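Local atomic coordinates of putative aminomethyltransferase (Leptospirillum rubarum, PDB entry 3TTG), a protein that is probably a folate-binding aminomethyltransferase related to the T-protein of the glycine cleavage system. Residues 133-138 against 191-196. Residues are numbered along the deposited sequence; the frame is centred on the assembly and turned at random.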
loop_
_atom_site.group_PDB
_atom_site.type_symbol
_atom_site.label_atom_id
_atom_site.label_comp_id
_atom_site.label_asym_id
_atom_site.label_seq_id
_atom_site.Cartn_x
_atom_site.Cartn_y
_atom_site.Cartn_z
ATOM N N ASP A 133 -0.610 -8.024 19.084
ATOM C CA ASP A 133 -1.285 -7.414 20.235
ATOM C C ASP A 133 -0.318 -6.552 21.084
ATOM O O ASP A 133 -0.790 -5.820 21.950
ATOM C CB ASP A 133 -1.950 -8.498 21.099
ATOM C CG ASP A 133 -3.011 -9.293 20.352
ATOM O OD1 ASP A 133 -3.718 -8.703 19.528
ATOM O OD2 ASP A 133 -3.031 -10.520 20.494
ATOM N N HIS A 134 1.006 -6.580 20.818
ATOM C CA HIS A 134 1.963 -5.785 21.616
ATOM C C HIS A 134 2.039 -4.324 21.155
ATOM O O HIS A 134 2.599 -3.509 21.885
ATOM C CB HIS A 134 3.391 -6.400 21.522
ATOM C CG HIS A 134 3.463 -7.801 22.048
ATOM N ND1 HIS A 134 4.677 -8.383 22.381
ATOM C CD2 HIS A 134 2.466 -8.634 22.436
ATOM C CE1 HIS A 134 4.378 -9.578 22.880
ATOM N NE2 HIS A 134 3.059 -9.766 22.935
ATOM N N PHE A 135 1.516 -3.989 19.959
ATOM C CA PHE A 135 1.679 -2.648 19.390
ATOM C C PHE A 135 0.399 -2.019 18.881
ATOM O O PHE A 135 -0.455 -2.731 18.367
ATOM C CB PHE A 135 2.628 -2.750 18.194
ATOM C CG PHE A 135 3.933 -3.441 18.523
ATOM C CD1 PHE A 135 4.889 -2.817 19.326
ATOM C CD2 PHE A 135 4.199 -4.722 18.057
ATOM C CE1 PHE A 135 6.068 -3.468 19.660
ATOM C CE2 PHE A 135 5.373 -5.390 18.426
ATOM C CZ PHE A 135 6.285 -4.775 19.235
ATOM N N ARG A 136 0.298 -0.694 18.992
ATOM C CA ARG A 136 -0.739 0.148 18.365
ATOM C C ARG A 136 -0.069 0.850 17.143
ATOM O O ARG A 136 1.027 1.396 17.291
ATOM C CB ARG A 136 -1.279 1.175 19.373
ATOM C CG ARG A 136 -2.206 0.625 20.493
ATOM C CD ARG A 136 -3.547 0.088 19.982
ATOM N NE ARG A 136 -4.168 1.035 19.052
ATOM C CZ ARG A 136 -4.984 2.032 19.373
ATOM N NH1 ARG A 136 -5.372 2.214 20.635
ATOM N NH2 ARG A 136 -5.462 2.827 18.431
ATOM N N GLU A 137 -0.718 0.876 15.969
ATOM C CA GLU A 137 -0.183 1.551 14.789
ATOM C C GLU A 137 -0.682 3.025 14.717
ATOM O O GLU A 137 -1.832 3.334 15.047
ATOM C CB GLU A 137 -0.526 0.788 13.511
ATOM C CG GLU A 137 0.271 1.250 12.297
ATOM C CD GLU A 137 0.010 0.531 10.976
ATOM O OE1 GLU A 137 -0.869 -0.355 10.921
ATOM O OE2 GLU A 137 0.595 0.959 9.957
ATOM N N ILE A 138 0.230 3.936 14.429
ATOM C CA ILE A 138 -0.080 5.357 14.171
ATOM C C ILE A 138 0.551 5.629 12.855
ATOM O O ILE A 138 1.734 5.317 12.691
ATOM C CB ILE A 138 0.446 6.353 15.239
ATOM C CG1 ILE A 138 0.083 5.943 16.661
ATOM C CG2 ILE A 138 0.009 7.786 14.906
ATOM C CD1 ILE A 138 0.695 6.832 17.800
ATOM N N PHE A 191 4.754 1.610 15.027
ATOM C CA PHE A 191 4.188 0.524 15.859
ATOM C C PHE A 191 4.665 0.745 17.256
ATOM O O PHE A 191 5.830 0.482 17.558
ATOM C CB PHE A 191 4.633 -0.823 15.298
ATOM C CG PHE A 191 3.929 -1.112 13.998
ATOM C CD1 PHE A 191 2.781 -1.888 13.967
ATOM C CD2 PHE A 191 4.446 -0.666 12.806
ATOM C CE1 PHE A 191 2.142 -2.167 12.753
ATOM C CE2 PHE A 191 3.765 -0.881 11.611
ATOM C CZ PHE A 191 2.651 -1.681 11.595
ATOM N N ILE A 192 3.788 1.343 18.088
ATOM C CA ILE A 192 4.097 1.810 19.433
ATOM C C ILE A 192 3.701 0.772 20.474
ATOM O O ILE A 192 2.565 0.312 20.425
ATOM C CB ILE A 192 3.335 3.149 19.657
ATOM C CG1 ILE A 192 3.722 4.169 18.537
ATOM C CG2 ILE A 192 3.631 3.713 21.045
ATOM C CD1 ILE A 192 5.283 4.515 18.445
ATOM N N PRO A 193 4.577 0.430 21.451
ATOM C CA PRO A 193 4.174 -0.513 22.487
ATOM C C PRO A 193 2.894 -0.047 23.178
ATOM O O PRO A 193 2.741 1.141 23.476
ATOM C CB PRO A 193 5.357 -0.480 23.458
ATOM C CG PRO A 193 6.520 -0.173 22.590
ATOM C CD PRO A 193 5.968 0.892 21.690
ATOM N N ILE A 194 1.986 -0.958 23.426
ATOM C CA ILE A 194 0.691 -0.635 24.059
ATOM C C ILE A 194 0.818 0.339 25.254
ATOM O O ILE A 194 0.060 1.316 25.346
ATOM C CB ILE A 194 -0.022 -1.919 24.555
ATOM C CG1 ILE A 194 -0.358 -2.923 23.451
ATOM C CG2 ILE A 194 -1.309 -1.532 25.270
ATOM C CD1 ILE A 194 -0.966 -2.383 22.279
ATOM N N ASP A 195 1.740 0.050 26.187
ATOM C CA ASP A 195 1.867 0.869 27.390
ATOM C C ASP A 195 2.355 2.298 27.104
ATOM O O ASP A 195 2.221 3.151 27.982
ATOM C CB ASP A 195 2.770 0.189 28.443
ATOM C CG ASP A 195 4.264 0.212 28.168
ATOM O OD1 ASP A 195 5.029 0.415 29.113
ATOM O OD2 ASP A 195 4.660 0.021 27.001
ATOM N N GLN A 196 2.889 2.582 25.902
ATOM C CA GLN A 196 3.372 3.931 25.537
ATOM C C GLN A 196 2.424 4.686 24.601
ATOM O O GLN A 196 2.685 5.857 24.265
ATOM C CB GLN A 196 4.724 3.791 24.838
ATOM C CG GLN A 196 5.787 3.306 25.822
ATOM C CD GLN A 196 7.025 2.892 25.084
ATOM O OE1 GLN A 196 7.395 3.520 24.100
ATOM N NE2 GLN A 196 7.672 1.817 25.516
#
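E137 and F191 show how a non-hydrogen-bonded residue pair on two antiparallel strands brings a carboxylate alongside a ring. The two side chains run the same way; E137 CG sits over one face of the F191 ring, 4.0 Å from its centroid in a CH-pi contact, and E137 CD reaches F191 CZ at 3.5 Å. With CG anti to the backbone N (chi1 -166°) and the chain extended beyond it, the carboxylate follows the ring, the planes only 22° apart. At the edge of the same ring lies F135 CB, and the F135 ring in turn presents its own edge to I192 C and P193 N. Between these residues R136 and I192 form a hydrogen-bonded pair, R136 N to I192 O and I192 N to R136 O, both 2.9 Å and nearly straight. This pairing joins neighbouring strands 135-141 and 187-193 within the mixed sheet of the folate-binding domain. Two residues beyond I192, I194 N donates to H134 O at 3.0 Å, the donor tilted 34° from the carbonyl plane, while I194 CG1 lies 3.3 Å from D133 O. On the sheet face bearing I192, helix 197-211 packs against I192 and I138, and F197 makes a cation-pi contact with R136. On the E137 face, F103 meets the F191 ring, while R139 forms a salt bridge with E137 OE2 and the backbone N of R45 hydrogen-bonds E137 OE1. An alanine in place of E137 would probably take away the CH-pi contact over the F191 ring and leave R139 without its carboxylate mate and R45 N without its acceptor.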